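Local coordinates for protein amidase, hydantoinase/carbamoylase family (Burkholderia ambifaria, PDB 5TP4) that probably hydrolyses N-carbamoyl-L-amino acids or related non-peptide C-N bonds, as a zinc-dependent amidase of the peptidase M20 family, at residues B[36-41]-B[93-98]; B[25-30]-B[51-56]; B[214-219]-B[359-364]. All coordinates share one frame; numbering follows the deposited sequence.

Contact 1 (B[36-41]-B[93-98]); sequences GGVRRL and LDTQPE
Arg40 and Thr95 clasp each other through two hydrogen bonds that join the loops 36-41 and 93-98. The amide of Arg40 gives a nearly straight bond to the hydroxyl of Thr95 (N to OG1 2.7 Å, 162°), and the amide of Thr95 returns one to the carbonyl of Arg40 (N to O 3.0 Å), reaching that oxygen from above the carbonyl plane. With OG1 of Thr95 lodged between its own N and carbonyl carbon (chi1 69°), the hydroxyl accepts the Arg40 N-H and donates to Gln96 O (OG1 to O 2.8 Å).

The guanidinium of Arg40 adds a second polar grip. Its chain bends at chi3 (-57°), bringing NH2 in the carbonyl plane onto a lone pair of Leu93 O at 3.0 Å, while NE makes a weak bond to the same oxygen. NH1 is taken by the carbonyl of Ile30. The extended Arg39 lays its methylenes along Pro97 O, CG at 3.3 Å, and NH1 makes a weak bond to the same oxygen. Glu98 brings OE2 close to Gly37 CA, and that carboxylate oxygen is bonded to the hydroxyl of Thr33.

Two apolar contacts accompany these bonds. CG1 of Val38 meets CG2 of Thr95 at 3.7 Å, the side chains crossing at about a right angle, and Leu41 CD2 meets Pro97 CD at 4.2 Å. The same Leu41 methyl also approaches the carbonyl oxygen of Thr95.

Beyond the contact, Asp94 accepts the amides of Glu137 and Glu138, and Gln96, its side chain about 5 Å from a bound zinc ion, bonds the Glu138 carboxylate. The loop after zinc ligand His92 is thus joined to loop 36-41 beside the two-zinc site characteristic of the M20 family.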
loop_
_atom_site.group_PDB
_atom_site.type_symbol
_atom_site.label_atom_id
_atom_site.label_comp_id
_atom_site.label_asym_id
_atom_site.label_seq_id
_atom_site.Cartn_x
_atom_site.Cartn_y
_atom_site.Cartn_z
ATOM N N GLY B 36 -2.897 -12.222 27.685
ATOM C CA GLY B 36 -2.230 -11.701 28.851
ATOM C C GLY B 36 -2.299 -10.202 28.988
ATOM O O GLY B 36 -1.580 -9.638 29.823
ATOM N N GLY B 37 -3.140 -9.544 28.191
ATOM C CA GLY B 37 -3.374 -8.121 28.279
ATOM C C GLY B 37 -4.669 -7.826 29.002
ATOM O O GLY B 37 -5.175 -8.632 29.789
ATOM N N VAL B 38 -5.213 -6.646 28.736
ATOM C CA VAL B 38 -6.352 -6.139 29.485
ATOM C C VAL B 38 -7.309 -5.498 28.496
ATOM O O VAL B 38 -6.895 -4.694 27.654
ATOM C CB VAL B 38 -5.921 -5.122 30.559
ATOM C CG1 VAL B 38 -7.136 -4.475 31.252
ATOM C CG2 VAL B 38 -4.994 -5.779 31.592
ATOM N N ARG B 39 -8.585 -5.851 28.597
ATOM C CA ARG B 39 -9.637 -5.199 27.824
ATOM C C ARG B 39 -10.663 -4.635 28.796
ATOM O O ARG B 39 -11.501 -5.380 29.313
ATOM C CB ARG B 39 -10.293 -6.193 26.871
ATOM C CG ARG B 39 -11.300 -5.569 25.919
ATOM C CD ARG B 39 -11.989 -6.671 25.142
ATOM N NE ARG B 39 -12.968 -6.146 24.195
ATOM C CZ ARG B 39 -12.771 -6.063 22.880
ATOM N NH1 ARG B 39 -11.630 -6.489 22.346
ATOM N NH2 ARG B 39 -13.722 -5.564 22.097
ATOM N N ARG B 40 -10.592 -3.318 29.035
ATOM C CA ARG B 40 -11.622 -2.574 29.752
ATOM C C ARG B 40 -11.968 -1.372 28.867
ATOM O O ARG B 40 -11.589 -0.232 29.149
ATOM C CB ARG B 40 -11.175 -2.164 31.158
ATOM C CG ARG B 40 -10.904 -3.338 32.107
ATOM C CD ARG B 40 -10.719 -2.854 33.576
ATOM N NE ARG B 40 -9.648 -1.858 33.746
ATOM C CZ ARG B 40 -8.384 -2.151 34.057
ATOM N NH1 ARG B 40 -7.998 -3.408 34.231
ATOM N NH2 ARG B 40 -7.485 -1.175 34.173
ATOM N N LEU B 41 -12.718 -1.626 27.796
ATOM C CA LEU B 41 -13.175 -0.529 26.946
ATOM C C LEU B 41 -14.090 0.406 27.728
ATOM O O LEU B 41 -14.932 -0.031 28.518
ATOM C CB LEU B 41 -13.894 -1.098 25.711
ATOM C CG LEU B 41 -12.922 -1.633 24.655
ATOM C CD1 LEU B 41 -13.627 -2.529 23.651
ATOM C CD2 LEU B 41 -12.271 -0.470 23.951
ATOM N N LEU B 93 -8.147 4.375 33.605
ATOM C CA LEU B 93 -8.302 2.937 33.794
ATOM C C LEU B 93 -8.796 2.238 32.541
ATOM O O LEU B 93 -8.639 1.021 32.438
ATOM C CB LEU B 93 -9.264 2.655 34.947
ATOM C CG LEU B 93 -8.691 3.029 36.325
ATOM C CD1 LEU B 93 -9.797 2.965 37.379
ATOM C CD2 LEU B 93 -7.511 2.118 36.709
ATOM N N ASP B 94 -9.353 2.969 31.573
ATOM C CA ASP B 94 -9.837 2.298 30.375
ATOM C C ASP B 94 -8.675 1.927 29.441
ATOM O O ASP B 94 -7.550 2.427 29.563
ATOM C CB ASP B 94 -10.884 3.162 29.646
ATOM C CG ASP B 94 -10.288 4.394 28.956
ATOM O OD1 ASP B 94 -9.749 5.289 29.653
ATOM O OD2 ASP B 94 -10.408 4.481 27.703
ATOM N N THR B 95 -8.956 1.016 28.501
ATOM C CA THR B 95 -7.907 0.437 27.664
ATOM C C THR B 95 -8.320 0.435 26.203
ATOM O O THR B 95 -9.488 0.637 25.851
ATOM C CB THR B 95 -7.593 -1.021 28.056
ATOM O OG1 THR B 95 -8.721 -1.854 27.716
ATOM C CG2 THR B 95 -7.323 -1.140 29.567
ATOM N N GLN B 96 -7.337 0.127 25.363
ATOM C CA GLN B 96 -7.574 -0.292 23.991
ATOM C C GLN B 96 -8.252 -1.665 23.980
ATOM O O GLN B 96 -8.345 -2.329 25.018
ATOM C CB GLN B 96 -6.249 -0.338 23.236
ATOM C CG GLN B 96 -5.677 1.032 22.969
ATOM C CD GLN B 96 -6.406 1.737 21.844
ATOM O OE1 GLN B 96 -6.805 1.107 20.857
ATOM N NE2 GLN B 96 -6.606 3.042 21.992
ATOM N N PRO B 97 -8.728 -2.127 22.808
ATOM C CA PRO B 97 -9.260 -3.498 22.725
ATOM C C PRO B 97 -8.325 -4.565 23.260
ATOM O O PRO B 97 -8.779 -5.549 23.862
ATOM C CB PRO B 97 -9.500 -3.672 21.219
ATOM C CG PRO B 97 -9.866 -2.316 20.773
ATOM C CD PRO B 97 -8.988 -1.374 21.568
ATOM N N GLU B 98 -7.032 -4.415 23.020
ATOM C CA GLU B 98 -6.008 -5.310 23.550
ATOM C C GLU B 98 -4.978 -4.425 24.249
ATOM O O GLU B 98 -3.929 -4.107 23.687
ATOM C CB GLU B 98 -5.403 -6.146 22.437
ATOM C CG GLU B 98 -4.378 -7.155 22.910
ATOM C CD GLU B 98 -4.972 -8.237 23.798
ATOM O OE1 GLU B 98 -5.984 -8.864 23.406
ATOM O OE2 GLU B 98 -4.415 -8.450 24.895
#

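Contact 2 (B[25-30]-B[51-56]); sequences ADMARI and RDLFAQ
The C-terminal part of helix 17-28 and helix 45-60 face one another with their backbones closest at Met27 and Leu53, whose CA atoms lie 7.7 Å apart. The contact is small and wholly apolar, made by four side chains. Those of Met27 and Leu53 lie alongside each other, pointing opposite ways. CG of Met27 stands anti to the backbone N (chi1 -177°), and bends at chi2 and chi3 then carry the thioether across to the second helix. Its methyl CE settles in the angle between two consecutive residues, 4.0 Å from Leu53 CD2 and 4.0 Å from Phe54 CB, and also approaches the backbone N of Phe54 at 3.8 Å. From the opposite helix, Leu53 sends its CD2 branch between Met27 and Ile30, touching Ile30 CG1 at 4.0 Å. Phe54 contributes CB, while its ring is turned toward helix 105-121.

Two helices consecutive in the chain thus pack together, and helix 105-121 covers both Met27, through Val105 and Leu109, and Phe54, through Val108 and Leu109, making a three-helix apolar cluster. Trp57 of helix 45-60 also touches Met27, and Phe54 reaches Leu73 at the start of strand 73-77.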
loop_
_atom_site.group_PDB
_atom_site.type_symbol
_atom_site.label_atom_id
_atom_site.label_comp_id
_atom_site.label_asym_id
_atom_site.label_seq_id
_atom_site.Cartn_x
_atom_site.Cartn_y
_atom_site.Cartn_z
ATOM N N ALA B 25 -1.232 -5.954 39.739
ATOM C CA ALA B 25 -1.560 -7.323 39.378
ATOM C C ALA B 25 -3.048 -7.582 39.553
ATOM O O ALA B 25 -3.674 -8.234 38.710
ATOM C CB ALA B 25 -0.747 -8.295 40.226
ATOM N N ASP B 26 -3.626 -7.086 40.655
ATOM C CA ASP B 26 -5.044 -7.291 40.916
ATOM C C ASP B 26 -5.907 -6.571 39.889
ATOM O O ASP B 26 -6.898 -7.140 39.409
ATOM C CB ASP B 26 -5.409 -6.816 42.330
ATOM C CG ASP B 26 -4.915 -7.772 43.423
ATOM O OD1 ASP B 26 -4.694 -8.970 43.152
ATOM O OD2 ASP B 26 -4.775 -7.317 44.573
ATOM N N MET B 27 -5.539 -5.335 39.522
ATOM C CA MET B 27 -6.351 -4.601 38.555
ATOM C C MET B 27 -6.238 -5.236 37.175
ATOM O O MET B 27 -7.226 -5.308 36.434
ATOM C CB MET B 27 -5.945 -3.126 38.520
ATOM C CG MET B 27 -6.792 -2.251 37.596
ATOM S SD MET B 27 -8.551 -2.186 38.036
ATOM C CE MET B 27 -8.502 -1.084 39.477
ATOM N N ALA B 28 -5.061 -5.765 36.836
ATOM C CA ALA B 28 -4.909 -6.411 35.540
ATOM C C ALA B 28 -5.752 -7.674 35.397
ATOM O O ALA B 28 -5.946 -8.146 34.270
ATOM C CB ALA B 28 -3.439 -6.717 35.289
ATOM N N ARG B 29 -6.261 -8.244 36.501
ATOM C CA ARG B 29 -7.188 -9.366 36.369
ATOM C C ARG B 29 -8.505 -8.948 35.745
ATOM O O ARG B 29 -9.200 -9.789 35.166
ATOM C CB ARG B 29 -7.516 -9.990 37.728
ATOM C CG ARG B 29 -6.357 -10.425 38.589
ATOM C CD ARG B 29 -5.523 -11.454 37.955
ATOM N NE ARG B 29 -4.666 -12.053 38.975
ATOM C CZ ARG B 29 -3.882 -13.100 38.755
ATOM N NH1 ARG B 29 -3.855 -13.655 37.545
ATOM N NH2 ARG B 29 -3.134 -13.590 39.740
ATOM N N ILE B 30 -8.889 -7.686 35.919
ATOM C CA ILE B 30 -10.228 -7.210 35.567
ATOM C C ILE B 30 -10.206 -6.929 34.070
ATOM O O ILE B 30 -9.574 -5.974 33.630
ATOM C CB ILE B 30 -10.611 -5.951 36.361
ATOM C CG1 ILE B 30 -10.400 -6.183 37.863
ATOM C CG2 ILE B 30 -12.081 -5.532 36.076
ATOM C CD1 ILE B 30 -11.196 -7.344 38.404
ATOM N N ARG B 51 -13.296 0.494 37.574
ATOM C CA ARG B 51 -13.623 1.718 38.306
ATOM C C ARG B 51 -14.053 1.391 39.729
ATOM O O ARG B 51 -13.606 2.034 40.689
ATOM C CB ARG B 51 -14.754 2.456 37.587
ATOM C CG ARG B 51 -14.399 3.087 36.262
ATOM C CD ARG B 51 -15.707 3.342 35.432
ATOM N NE ARG B 51 -15.450 4.313 34.374
ATOM C CZ ARG B 51 -15.655 5.626 34.507
ATOM N NH1 ARG B 51 -16.156 6.113 35.639
ATOM N NH2 ARG B 51 -15.356 6.450 33.513
ATOM N N ASP B 52 -14.937 0.391 39.872
ATOM C CA ASP B 52 -15.486 0.042 41.177
ATOM C C ASP B 52 -14.420 -0.519 42.108
ATOM O O ASP B 52 -14.429 -0.217 43.310
ATOM C CB ASP B 52 -16.613 -0.978 41.017
ATOM C CG ASP B 52 -17.935 -0.338 40.606
ATOM O OD1 ASP B 52 -17.973 0.895 40.424
ATOM O OD2 ASP B 52 -18.946 -1.072 40.480
ATOM N N LEU B 53 -13.541 -1.388 41.589
ATOM C CA LEU B 53 -12.408 -1.880 42.380
ATOM C C LEU B 53 -11.544 -0.725 42.874
ATOM O O LEU B 53 -11.242 -0.638 44.071
ATOM C CB LEU B 53 -11.573 -2.855 41.554
ATOM C CG LEU B 53 -10.368 -3.448 42.292
ATOM C CD1 LEU B 53 -10.868 -4.162 43.547
ATOM C CD2 LEU B 53 -9.597 -4.437 41.366
ATOM N N PHE B 54 -11.123 0.165 41.957
ATOM C CA PHE B 54 -10.362 1.356 42.334
ATOM C C PHE B 54 -11.095 2.188 43.386
ATOM O O PHE B 54 -10.490 2.634 44.371
ATOM C CB PHE B 54 -10.087 2.197 41.090
ATOM C CG PHE B 54 -9.457 3.527 41.380
ATOM C CD1 PHE B 54 -8.186 3.610 41.907
ATOM C CD2 PHE B 54 -10.161 4.694 41.114
ATOM C CE1 PHE B 54 -7.615 4.861 42.183
ATOM C CE2 PHE B 54 -9.594 5.941 41.373
ATOM C CZ PHE B 54 -8.315 6.011 41.908
ATOM N N ALA B 55 -12.396 2.432 43.183
ATOM C CA ALA B 55 -13.121 3.286 44.126
ATOM C C ALA B 55 -13.136 2.652 45.496
ATOM O O ALA B 55 -12.972 3.329 46.515
ATOM C CB ALA B 55 -14.572 3.536 43.664
ATOM N N GLN B 56 -13.314 1.337 45.534
ATOM C CA GLN B 56 -13.338 0.635 46.808
ATOM C C GLN B 56 -12.013 0.801 47.540
ATOM O O GLN B 56 -11.979 1.108 48.738
ATOM C CB GLN B 56 -13.639 -0.843 46.569
ATOM C CG GLN B 56 -13.486 -1.665 47.829
ATOM C CD GLN B 56 -14.599 -1.388 48.817
ATOM O OE1 GLN B 56 -15.784 -1.399 48.458
ATOM N NE2 GLN B 56 -14.228 -1.131 50.070
#

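Contact 3 (B[214-219]-B[359-364]); sequences IVTGGQ and RIVSGA. With EDO (1,2-ethanediol), chain T.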
loop_
_atom_site.group_PDB
_atom_site.type_symbol
_atom_site.label_atom_id
_atom_site.label_comp_id
_atom_site.label_asym_id
_atom_site.label_seq_id
_atom_site.Cartn_x
_atom_site.Cartn_y
_atom_site.Cartn_z
ATOM N N ILE B 214 11.867 12.904 32.856
ATOM C CA ILE B 214 11.351 14.221 33.260
ATOM C C ILE B 214 10.639 14.780 32.032
ATOM O O ILE B 214 11.276 15.299 31.119
ATOM C CB ILE B 214 12.473 15.144 33.736
ATOM C CG1 ILE B 214 13.196 14.558 34.945
ATOM C CG2 ILE B 214 11.905 16.535 34.117
ATOM C CD1 ILE B 214 14.620 15.087 35.103
ATOM N N VAL B 215 9.310 14.666 31.980
ATOM C CA VAL B 215 8.617 14.911 30.714
ATOM C C VAL B 215 8.452 16.409 30.514
ATOM O O VAL B 215 7.962 17.113 31.402
ATOM C CB VAL B 215 7.258 14.184 30.668
ATOM C CG1 VAL B 215 6.702 14.289 29.287
ATOM C CG2 VAL B 215 7.409 12.705 31.033
ATOM N N THR B 216 8.823 16.897 29.330
ATOM C CA THR B 216 8.832 18.337 29.117
ATOM C C THR B 216 7.555 18.871 28.478
ATOM O O THR B 216 7.276 20.072 28.604
ATOM C CB THR B 216 10.056 18.738 28.274
ATOM O OG1 THR B 216 10.017 18.099 27.003
ATOM C CG2 THR B 216 11.312 18.284 28.964
ATOM N N GLY B 217 6.774 18.024 27.835
ATOM C CA GLY B 217 5.618 18.468 27.085
ATOM C C GLY B 217 5.332 17.483 25.972
ATOM O O GLY B 217 5.932 16.416 25.899
ATOM N N GLY B 218 4.403 17.875 25.108
ATOM C CA GLY B 218 4.053 17.090 23.938
ATOM C C GLY B 218 4.518 17.803 22.681
ATOM O O GLY B 218 4.822 19.002 22.712
ATOM N N GLN B 219 4.593 17.055 21.581
ATOM C CA GLN B 219 5.134 17.522 20.313
ATOM C C GLN B 219 4.121 18.352 19.537
ATOM O O GLN B 219 2.911 18.206 19.700
ATOM C CB GLN B 219 5.505 16.324 19.440
ATOM C CG GLN B 219 6.651 15.516 19.986
ATOM C CD GLN B 219 6.586 14.085 19.533
ATOM O OE1 GLN B 219 5.510 13.489 19.462
ATOM N NE2 GLN B 219 7.753 13.518 19.234
ATOM N N ARG B 359 15.557 14.540 30.618
ATOM C CA ARG B 359 14.429 15.240 30.013
ATOM C C ARG B 359 14.005 14.517 28.740
ATOM O O ARG B 359 14.849 14.040 27.966
ATOM C CB ARG B 359 14.801 16.692 29.712
ATOM C CG ARG B 359 14.929 17.531 30.961
ATOM C CD ARG B 359 15.433 18.930 30.659
ATOM N NE ARG B 359 14.475 19.762 29.931
ATOM C CZ ARG B 359 13.512 20.487 30.496
ATOM N NH1 ARG B 359 13.337 20.468 31.807
ATOM N NH2 ARG B 359 12.710 21.224 29.735
ATOM N N ILE B 360 12.689 14.401 28.535
ATOM C CA ILE B 360 12.163 13.641 27.405
ATOM C C ILE B 360 10.815 14.231 27.014
ATOM O O ILE B 360 10.073 14.724 27.858
ATOM C CB ILE B 360 12.042 12.149 27.813
ATOM C CG1 ILE B 360 11.555 11.275 26.654
ATOM C CG2 ILE B 360 11.069 11.995 29.002
ATOM C CD1 ILE B 360 11.873 9.769 26.895
ATOM N N VAL B 361 10.506 14.217 25.726
ATOM C CA VAL B 361 9.202 14.711 25.287
ATOM C C VAL B 361 8.213 13.547 25.306
ATOM O O VAL B 361 8.595 12.390 25.106
ATOM C CB VAL B 361 9.321 15.366 23.888
ATOM C CG1 VAL B 361 9.528 14.314 22.794
ATOM C CG2 VAL B 361 8.126 16.262 23.603
ATOM N N SER B 362 6.933 13.831 25.575
ATOM C CA SER B 362 5.914 12.797 25.435
ATOM C C SER B 362 5.590 12.608 23.961
ATOM O O SER B 362 5.095 13.530 23.299
ATOM C CB SER B 362 4.660 13.149 26.232
ATOM O OG SER B 362 3.690 12.125 26.016
ATOM N N GLY B 363 5.891 11.412 23.427
ATOM C CA GLY B 363 5.624 11.193 22.024
ATOM C C GLY B 363 4.211 10.793 21.693
ATOM O O GLY B 363 3.883 10.683 20.512
ATOM N N ALA B 364 3.364 10.552 22.686
ATOM C CA ALA B 364 1.976 10.190 22.411
ATOM C C ALA B 364 1.049 10.987 23.324
ATOM O O ALA B 364 1.483 11.634 24.276
ATOM C CB ALA B 364 1.740 8.680 22.586
HETATM C C1 EDO T . 0.674 17.191 21.860
HETATM O O1 EDO T . 1.553 18.304 22.099
HETATM C C2 EDO T . 0.015 17.346 20.493
HETATM O O2 EDO T . -0.814 18.521 20.469
HETATM O O HOH W 1 3.563 14.310 21.398
#
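Ile214 and Arg359 stand side by side in a parallel pairing already under way, which continues to Val215 and Ile360. Ile360 N donates to Ile214 O at 3.1 Å, and Ile360 O receives Thr216 N at 2.9 Å, the regular alternation of a parallel pair. Ser362 N then bonds Gly217 O at 2.8 Å rather than the oxygen of Thr216, so strand 212-229 has one extra residue here, Thr216 and Gly217 standing against Val361. In this bulge Gly217 has a positive phi (153°), at which a side chain would press on the preceding carbonyl oxygen.

Side chains pack beside the pairing. In one of its two modelled conformers, Arg359 bends at chi3 and has CG2 of Thr216 over one face of its guanidinium. Val215 places CG1 3.8 Å from Ser362 CB, and Val361 CG2 presses on Gly217 O.

A water takes the N-H of Gln219 and donates to both Gln219 OE1 and Ser362 O, bridging the two residues. Arg296 also bonds OE1, and NE2 reaches Gly236 O of the second subunit. The hydroxyl of Ser362 is held by Ala364 O, OG to O 2.9 Å.

Strand 377-382 is an antiparallel partner of strand 212-229 in the same sheet, its Phe381 packing on the face of Val215, Ile360 and Ser362, while helix 340-353 covers that of Ile214 and Arg359 through Val343.

In the fold
From the N terminus, helix 17-28 leads into the loop holding 36-41 and then helix 45-60, so contact 2 closes a short helix-loop-helix excursion. Contact 1 starts inside that excursion and ends beyond it, at the loop after strand 87-91; the two therefore cross along the chain. They also touch in space, through Arg40 and the end of segment 25-30, and together tie the N-terminal helices to the zinc-bearing loop. Contact 3 comes later, in series with both, and pairs segments 214-219 and 359-364, which are separated by 139 residues. Its centre lies about 24 Å from that of contact 1 and about 28 Å from that of contact 2.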